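Long-range contacts in SIRV1 hypothetical protein ORF119 (Sulfolobus islandicus rudivirus 1 variant xx, PDB 2X3G), which is of unassigned function but probably acts as a Rep-like HUH endonuclease in replication of the linear viral DNA: residues Y15-T20 against K73-S78; K32-F37 against Y65-F70; N43-S48 against V69-K74. All blocks are in the same frame, centred on the assembly; numbering follows the deposited sequence.

Interaction 1. Residues Y15-T20 against K73-S78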
# COMPACT_ATOMS: atom_id res chain seq x y z
N TYR A 15 9.32 15.86 -20.39
CA TYR A 15 9.30 16.24 -18.98
C TYR A 15 8.62 15.18 -18.12
O TYR A 15 7.52 14.75 -18.43
CB TYR A 15 8.57 17.57 -18.80
CG TYR A 15 9.11 18.66 -19.69
CD1 TYR A 15 10.34 19.23 -19.40
CD2 TYR A 15 8.42 19.09 -20.83
CE1 TYR A 15 10.88 20.21 -20.24
CE2 TYR A 15 8.94 20.06 -21.66
CZ TYR A 15 10.16 20.63 -21.35
OH TYR A 15 10.71 21.60 -22.15
N THR A 16 9.32 14.78 -17.06
CA THR A 16 8.77 13.91 -16.02
C THR A 16 8.85 14.70 -14.71
O THR A 16 9.95 14.94 -14.20
CB THR A 16 9.59 12.64 -15.81
OG1 THR A 16 9.63 11.85 -17.02
CG2 THR A 16 8.95 11.82 -14.70
N TYR A 17 7.69 15.11 -14.21
CA TYR A 17 7.62 15.88 -12.98
C TYR A 17 7.19 14.96 -11.85
O TYR A 17 6.20 14.25 -11.98
CB TYR A 17 6.60 16.99 -13.11
CG TYR A 17 6.94 18.07 -14.10
CD1 TYR A 17 7.84 19.06 -13.76
CD2 TYR A 17 6.38 18.07 -15.38
CE1 TYR A 17 8.16 20.07 -14.66
CE2 TYR A 17 6.70 19.09 -16.29
CZ TYR A 17 7.60 20.08 -15.90
OH TYR A 17 7.94 21.08 -16.75
N PHE A 18 7.96 14.99 -10.76
CA PHE A 18 7.67 14.26 -9.53
C PHE A 18 7.20 15.29 -8.52
O PHE A 18 7.97 16.13 -8.09
CB PHE A 18 8.92 13.49 -9.05
CG PHE A 18 8.77 12.86 -7.70
CD1 PHE A 18 7.62 12.16 -7.38
CD2 PHE A 18 9.79 12.94 -6.77
CE1 PHE A 18 7.47 11.60 -6.12
CE2 PHE A 18 9.66 12.37 -5.53
CZ PHE A 18 8.49 11.69 -5.20
N ILE A 19 5.90 15.23 -8.21
CA ILE A 19 5.25 16.15 -7.30
C ILE A 19 4.83 15.44 -6.02
O ILE A 19 4.17 14.41 -6.05
CB ILE A 19 3.99 16.72 -7.98
CG1 ILE A 19 4.29 17.16 -9.42
CG2 ILE A 19 3.35 17.82 -7.09
CD1 ILE A 19 3.03 17.55 -10.20
N THR A 20 5.24 15.99 -4.88
CA THR A 20 4.82 15.50 -3.60
C THR A 20 3.97 16.57 -2.93
O THR A 20 4.37 17.73 -2.85
CB THR A 20 6.02 15.16 -2.73
OG1 THR A 20 6.86 14.28 -3.46
CG2 THR A 20 5.57 14.45 -1.45
N LYS A 73 5.13 19.30 -22.59
CA LYS A 73 4.99 20.75 -22.45
C LYS A 73 5.27 21.13 -21.02
O LYS A 73 4.68 20.55 -20.12
CB LYS A 73 3.57 21.16 -22.82
CG LYS A 73 3.33 22.65 -22.72
CD LYS A 73 2.01 23.08 -23.34
CE LYS A 73 1.67 24.54 -23.05
NZ LYS A 73 2.86 25.45 -23.14
N LYS A 74 6.13 22.11 -20.80
CA LYS A 74 6.49 22.52 -19.45
C LYS A 74 5.27 22.90 -18.66
O LYS A 74 4.40 23.61 -19.18
CB LYS A 74 7.44 23.71 -19.45
CG LYS A 74 8.90 23.36 -19.48
CD LYS A 74 9.73 24.61 -19.64
CE LYS A 74 11.20 24.26 -19.75
NZ LYS A 74 12.04 25.46 -20.02
N LEU A 75 5.22 22.46 -17.41
CA LEU A 75 4.13 22.76 -16.50
C LEU A 75 4.28 24.17 -15.97
O LEU A 75 5.41 24.61 -15.69
CB LEU A 75 4.12 21.79 -15.31
CG LEU A 75 3.42 20.44 -15.39
CD1 LEU A 75 3.33 19.88 -13.98
CD2 LEU A 75 2.04 20.60 -16.03
N ASP A 76 3.16 24.88 -15.88
CA ASP A 76 3.05 26.10 -15.08
C ASP A 76 2.81 25.70 -13.63
O ASP A 76 1.71 25.32 -13.25
CB ASP A 76 1.92 27.00 -15.60
CG ASP A 76 1.70 28.23 -14.75
OD1 ASP A 76 2.29 28.36 -13.66
OD2 ASP A 76 0.92 29.11 -15.16
N TYR A 77 3.88 25.75 -12.83
CA TYR A 77 3.84 25.29 -11.45
C TYR A 77 2.75 25.95 -10.58
O TYR A 77 2.23 25.30 -9.68
CB TYR A 77 5.21 25.51 -10.80
CG TYR A 77 6.35 24.68 -11.37
CD1 TYR A 77 6.11 23.57 -12.18
CD2 TYR A 77 7.66 24.99 -11.07
CE1 TYR A 77 7.16 22.82 -12.68
CE2 TYR A 77 8.70 24.24 -11.54
CZ TYR A 77 8.46 23.17 -12.35
OH TYR A 77 9.53 22.42 -12.80
N SER A 78 2.42 27.21 -10.83
CA SER A 78 1.36 27.89 -10.06
C SER A 78 -0.00 27.21 -10.22
O SER A 78 -0.84 27.25 -9.33
CB SER A 78 1.26 29.37 -10.45
OG SER A 78 0.73 29.54 -11.76
O HOH W 1 9.74 22.66 -16.04
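Tyr17 and Leu75 are joined by a hydrogen bond: Leu75 N donates to Tyr17 OH over 3.1 Å, and the N-H...O angle of 162° makes it nearly straight. A water lies 2.5 Å from that same Tyr17 OH and makes a longer link to Tyr77 OH, so main chain and solvent both hold the end of the Tyr17 phenol.

CH-pi contacts form the second group. Leu75 CD1 stands 4.2 Å from the centroid of the Tyr17 ring, 24° off its normal. Lys74 CG takes the corresponding place over Tyr15, 3.5 Å from Tyr15 CZ, and the extended lysine chain then carries CE to the Tyr15 hydroxyl.

In this ferredoxin-like βαββαβ fold, strand 15-22 is an inner strand, and residues 73-78 lead from its neighbour, strand 64-71, into helix 77-82. The remaining contacts across the segments are apolar or aromatic. Tyr77 crosses Tyr17 with nearly perpendicular planes, an oblique pair whose closest carbons, Tyr17 CE1 and Tyr77 CE1, are 3.5 Å apart. Within 73-78 itself, Asp76 caps helix 77-82: its OD1 accepts from Ser78 OG, 2.7 Å away, and weakly from Ser78 N.

Interaction 2. Residues K32-F37 against Y65-F70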
# COMPACT_ATOMS: atom_id res chain seq x y z
N LYS A 32 -11.90 13.44 -6.23
CA LYS A 32 -12.21 14.67 -6.96
C LYS A 32 -10.94 15.47 -7.25
O LYS A 32 -10.78 16.01 -8.35
CB LYS A 32 -13.19 15.52 -6.16
CG LYS A 32 -13.95 16.55 -6.99
CD LYS A 32 -15.15 17.10 -6.22
CE LYS A 32 -16.30 17.47 -7.15
NZ LYS A 32 -17.58 17.69 -6.41
N ILE A 33 -10.05 15.54 -6.26
CA ILE A 33 -8.77 16.24 -6.39
C ILE A 33 -7.94 15.65 -7.51
O ILE A 33 -7.53 16.37 -8.42
CB ILE A 33 -7.93 16.15 -5.08
CG1 ILE A 33 -8.60 16.93 -3.95
CG2 ILE A 33 -6.53 16.69 -5.29
CD1 ILE A 33 -8.36 16.33 -2.58
N PHE A 34 -7.69 14.35 -7.44
CA PHE A 34 -6.88 13.67 -8.45
C PHE A 34 -7.53 13.75 -9.83
O PHE A 34 -6.86 14.00 -10.82
CB PHE A 34 -6.65 12.20 -8.07
CG PHE A 34 -5.57 11.97 -7.03
CD1 PHE A 34 -4.91 13.01 -6.39
CD2 PHE A 34 -5.24 10.67 -6.67
CE1 PHE A 34 -3.92 12.76 -5.44
CE2 PHE A 34 -4.25 10.41 -5.70
CZ PHE A 34 -3.60 11.45 -5.09
N ARG A 35 -8.84 13.52 -9.90
CA ARG A 35 -9.56 13.61 -11.17
C ARG A 35 -9.43 15.00 -11.80
O ARG A 35 -9.07 15.12 -12.97
CB ARG A 35 -11.03 13.27 -10.98
CG ARG A 35 -11.87 13.57 -12.21
CD ARG A 35 -13.28 13.07 -12.07
NE ARG A 35 -14.05 13.75 -11.02
CZ ARG A 35 -14.52 14.99 -11.10
NH1 ARG A 35 -14.31 15.75 -12.17
NH2 ARG A 35 -15.22 15.49 -10.09
N LYS A 36 -9.73 16.03 -11.03
CA LYS A 36 -9.64 17.39 -11.55
C LYS A 36 -8.22 17.79 -11.89
O LYS A 36 -7.99 18.53 -12.86
CB LYS A 36 -10.24 18.40 -10.56
CG LYS A 36 -11.76 18.45 -10.58
CD LYS A 36 -12.27 19.69 -9.89
CE LYS A 36 -13.63 20.09 -10.46
NZ LYS A 36 -14.42 20.91 -9.50
N PHE A 37 -7.25 17.32 -11.11
CA PHE A 37 -5.85 17.50 -11.45
C PHE A 37 -5.54 16.80 -12.77
O PHE A 37 -4.87 17.36 -13.63
CB PHE A 37 -4.93 16.98 -10.33
CG PHE A 37 -3.48 17.21 -10.60
CD1 PHE A 37 -2.89 18.43 -10.30
CD2 PHE A 37 -2.69 16.22 -11.17
CE1 PHE A 37 -1.54 18.64 -10.57
CE2 PHE A 37 -1.37 16.45 -11.45
CZ PHE A 37 -0.80 17.65 -11.15
N TYR A 65 0.33 12.78 -0.95
CA TYR A 65 0.18 12.34 -2.34
C TYR A 65 1.53 12.40 -3.05
O TYR A 65 2.30 13.31 -2.82
CB TYR A 65 -0.76 13.27 -3.13
CG TYR A 65 -2.13 13.56 -2.56
CD1 TYR A 65 -2.72 14.80 -2.79
CD2 TYR A 65 -2.85 12.61 -1.85
CE1 TYR A 65 -3.98 15.11 -2.31
CE2 TYR A 65 -4.11 12.89 -1.38
CZ TYR A 65 -4.67 14.15 -1.61
OH TYR A 65 -5.92 14.46 -1.15
N HIS A 66 1.78 11.45 -3.93
CA HIS A 66 2.93 11.52 -4.84
C HIS A 66 2.38 11.36 -6.24
O HIS A 66 1.54 10.52 -6.48
CB HIS A 66 3.97 10.42 -4.58
CG HIS A 66 4.57 10.46 -3.22
ND1 HIS A 66 5.41 11.46 -2.80
CD2 HIS A 66 4.45 9.61 -2.17
CE1 HIS A 66 5.78 11.23 -1.55
NE2 HIS A 66 5.21 10.11 -1.15
N ILE A 67 2.88 12.18 -7.16
CA ILE A 67 2.37 12.21 -8.51
C ILE A 67 3.53 12.30 -9.49
O ILE A 67 4.41 13.14 -9.32
CB ILE A 67 1.43 13.42 -8.71
CG1 ILE A 67 0.27 13.38 -7.72
CG2 ILE A 67 0.86 13.45 -10.11
CD1 ILE A 67 -0.78 14.46 -8.00
N LEU A 68 3.55 11.42 -10.49
CA LEU A 68 4.39 11.61 -11.68
C LEU A 68 3.54 12.10 -12.84
O LEU A 68 2.50 11.52 -13.15
CB LEU A 68 5.07 10.33 -12.13
CG LEU A 68 6.24 9.86 -11.32
CD1 LEU A 68 6.69 8.52 -11.92
CD2 LEU A 68 7.37 10.87 -11.33
N VAL A 69 4.00 13.18 -13.45
CA VAL A 69 3.35 13.74 -14.63
C VAL A 69 4.37 13.60 -15.77
O VAL A 69 5.48 14.11 -15.68
CB VAL A 69 2.94 15.20 -14.41
CG1 VAL A 69 2.45 15.85 -15.73
CG2 VAL A 69 1.86 15.32 -13.32
N PHE A 70 3.98 12.89 -16.81
CA PHE A 70 4.75 12.80 -18.05
C PHE A 70 4.09 13.66 -19.11
O PHE A 70 2.93 13.45 -19.44
CB PHE A 70 4.73 11.36 -18.52
CG PHE A 70 5.20 10.41 -17.49
CD1 PHE A 70 4.29 9.74 -16.66
CD2 PHE A 70 6.56 10.16 -17.31
CE1 PHE A 70 4.73 8.83 -15.71
CE2 PHE A 70 6.99 9.26 -16.39
CZ PHE A 70 6.08 8.59 -15.57
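Phe34 and Tyr65 meet edge to face, the helix residue supplying the edge: the ring planes stand at 70° and the centroids are 4.7 Å apart. Tracing Tyr65 outward shows how the pair is built. Its CB lies near the plane of the Phe34 ring, 3.9 Å from Phe34 CZ. At the root of the phenol, Tyr65 CG is 3.5 Å from Phe34 CE1, and on the flanks Tyr65 CD1 faces Phe34 CE1 while Tyr65 CD2 faces Phe34 CZ. Farther out the Phe34 edge recedes, and Ile33 CG2 comes obliquely to Tyr65 CE1. At the tip, Tyr65 OH touches Ile33 CD1 at 3.4 Å and is hydrogen-bonded to Thr30 OG1, just before the segment.

Helix 32-37 runs almost parallel to strand 65-70, their short axes 18° apart, as a helix laid on one face of the ferredoxin-like sheet. Tyr65, Ile67 and Val69 alternate toward it. Phe37, with CG anti to the backbone N (chi1 -177°), extends down to the last two: Phe37 CE2 is 4.0 Å from Ile67 CG2 and 3.9 Å from Val69 CG2. Ile67 CD1 covers a face of the Phe37 ring, whereas Val69 CG2 approaches its edge. His66 points away from the helix; with His64 it frames a His-Tyr-His sequence consistent with the HUH motif of Rep nucleases.

Across these segments cohesion comes from dispersion and the edge-to-face aromatic interaction, while the one polar tip at the interface, Tyr65 OH, is satisfied by the helix's own Thr30.

Interaction 3. Residues N43-S48 against V69-K74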
# COMPACT_ATOMS: atom_id res chain seq x y z
N ASN A 43 -5.86 18.77 -20.26
CA ASN A 43 -6.06 20.00 -21.03
C ASN A 43 -4.72 20.69 -21.37
O ASN A 43 -4.59 21.31 -22.43
CB ASN A 43 -7.04 20.95 -20.32
CG ASN A 43 -8.48 20.44 -20.35
OD1 ASN A 43 -8.80 19.49 -21.07
ND2 ASN A 43 -9.36 21.11 -19.61
N HIS A 44 -3.74 20.55 -20.49
CA HIS A 44 -2.38 21.08 -20.68
C HIS A 44 -1.69 20.36 -21.86
O HIS A 44 -1.03 20.99 -22.70
CB HIS A 44 -1.61 20.93 -19.36
CG HIS A 44 -0.12 20.97 -19.49
ND1 HIS A 44 0.59 22.15 -19.56
CD2 HIS A 44 0.80 19.97 -19.52
CE1 HIS A 44 1.88 21.87 -19.67
NE2 HIS A 44 2.03 20.55 -19.64
N ASP A 45 -1.88 19.04 -21.94
CA ASP A 45 -1.24 18.19 -22.93
C ASP A 45 -2.08 16.94 -23.09
O ASP A 45 -2.10 16.10 -22.20
CB ASP A 45 0.17 17.84 -22.42
CG ASP A 45 0.90 16.83 -23.29
OD1 ASP A 45 0.42 16.40 -24.37
OD2 ASP A 45 2.01 16.46 -22.86
N LYS A 46 -2.75 16.78 -24.22
CA LYS A 46 -3.68 15.64 -24.38
C LYS A 46 -2.97 14.28 -24.46
O LYS A 46 -3.61 13.24 -24.31
CB LYS A 46 -4.58 15.82 -25.59
CG LYS A 46 -5.45 17.09 -25.51
CD LYS A 46 -6.79 16.90 -26.15
CE LYS A 46 -7.62 18.16 -26.05
NZ LYS A 46 -9.07 17.84 -26.11
N ASN A 47 -1.66 14.29 -24.72
CA ASN A 47 -0.83 13.06 -24.71
C ASN A 47 -0.23 12.69 -23.36
O ASN A 47 0.47 11.66 -23.25
CB ASN A 47 0.33 13.20 -25.70
CG ASN A 47 -0.12 13.39 -27.12
OD1 ASN A 47 -1.08 12.75 -27.57
ND2 ASN A 47 0.58 14.26 -27.85
N SER A 48 -0.45 13.51 -22.35
CA SER A 48 0.19 13.35 -21.05
C SER A 48 -0.30 12.11 -20.35
O SER A 48 -1.38 11.58 -20.67
CB SER A 48 -0.09 14.57 -20.16
OG SER A 48 -1.48 14.83 -20.07
N VAL A 69 4.00 13.18 -13.45
CA VAL A 69 3.35 13.74 -14.63
C VAL A 69 4.37 13.60 -15.77
O VAL A 69 5.48 14.11 -15.68
CB VAL A 69 2.94 15.20 -14.41
CG1 VAL A 69 2.45 15.85 -15.73
CG2 VAL A 69 1.86 15.32 -13.32
N PHE A 70 3.98 12.89 -16.81
CA PHE A 70 4.75 12.80 -18.05
C PHE A 70 4.09 13.66 -19.11
O PHE A 70 2.93 13.45 -19.44
CB PHE A 70 4.73 11.36 -18.52
CG PHE A 70 5.20 10.41 -17.49
CD1 PHE A 70 4.29 9.74 -16.66
CD2 PHE A 70 6.56 10.16 -17.31
CE1 PHE A 70 4.73 8.83 -15.71
CE2 PHE A 70 6.99 9.26 -16.39
CZ PHE A 70 6.08 8.59 -15.57
N THR A 71 4.85 14.60 -19.67
CA THR A 71 4.30 15.61 -20.57
C THR A 71 5.41 16.17 -21.46
O THR A 71 6.59 16.16 -21.12
CB THR A 71 3.63 16.75 -19.76
OG1 THR A 71 2.98 17.67 -20.64
CG2 THR A 71 4.63 17.51 -18.89
N ASN A 72 4.99 16.68 -22.61
CA ASN A 72 5.92 17.24 -23.59
C ASN A 72 5.88 18.76 -23.55
O ASN A 72 6.56 19.43 -24.33
CB ASN A 72 5.59 16.68 -24.97
CG ASN A 72 5.93 15.22 -25.08
OD1 ASN A 72 7.00 14.80 -24.62
ND2 ASN A 72 5.06 14.44 -25.67
N LYS A 73 5.13 19.30 -22.59
CA LYS A 73 4.99 20.75 -22.45
C LYS A 73 5.27 21.13 -21.02
O LYS A 73 4.68 20.55 -20.12
CB LYS A 73 3.57 21.16 -22.82
CG LYS A 73 3.33 22.65 -22.72
CD LYS A 73 2.01 23.08 -23.34
CE LYS A 73 1.67 24.54 -23.05
NZ LYS A 73 2.86 25.45 -23.14
N LYS A 74 6.13 22.11 -20.80
CA LYS A 74 6.49 22.52 -19.45
C LYS A 74 5.27 22.90 -18.66
O LYS A 74 4.40 23.61 -19.18
CB LYS A 74 7.44 23.71 -19.45
CG LYS A 74 8.90 23.36 -19.48
CD LYS A 74 9.73 24.61 -19.64
CE LYS A 74 11.20 24.26 -19.75
NZ LYS A 74 12.04 25.46 -20.02
O HOH W 2 2.42 15.97 -26.21
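Asp45 grips Thr71 and Asn72 through a single oxygen, at the point where a type I beta turn, Asp45 to Ser48, carries the chain from helix 30-44 into strand 49-55, outermost in this chain's ferredoxin-like sheet. Thr71 OG1 donates to the anti lone pair of Asp45 OD2 over 2.7 Å. Asn72 N reaches the same Asp45 OD2 at 3.0 Å, arriving nearly along its C-O axis with an N-H...O angle of 168°.

His44 supplies the other polar link. Its NE2 donates to Lys73 O at 2.7 Å; the acceptor lies in the imidazole plane, but the donor stands above the carbonyl plane and the N-H...O angle is a bent 135°. Extension of His44 away from its own backbone N (chi1 160°) carries the ring to that carbonyl, and the CB and CG of Lys73 pack against CE1. Just ahead of strand 49-55, beside the end of strand 64-71, Ser48 CA makes a CA-H...O contact of 3.2 Å with Phe70 O.

In the second shell, the carboxylate is positioned by its own turn. Asp45 OD1 accepts from Asn47 N at 3.0 Å, from above the carboxylate plane, which makes an Asx turn. The Asp45 carbonyl is gripped twice, by Ser48 N and by Ser48 OG, the latter at 2.6 Å from Asp45 O. Both carboxylate oxygens are thus engaged, one across the contact and one within the turn, which should hold the group's rotation.

Beyond these, Asn72 OD1 accepts from Ile14 N, and one water donates to Asp45 OD1 while taking bonds from Asn47 ND2 and, at 3.1 Å from its oxygen, Asn72 ND2.

How the interactions relate
From the N terminus, strand 15-22 comes first, and interaction 1 closes the widest loop when residues 73-78 return to it. Interaction 2 is nested inside that loop: helix 30-44 meets strand 64-71. Interaction 3 begins farther along the same helix and ends just past interaction 2, so these two overlap at Val69 and Phe70 rather than nest; it shares Lys73 and Lys74 with interaction 1. Interactions 1 and 2 also meet through strand pairing, Ile19 O lying 2.8 Å from Ile67 N. Together the three tie helix 30-44, the two central strands and the approach to helix 77-82 into one ferredoxin-like unit.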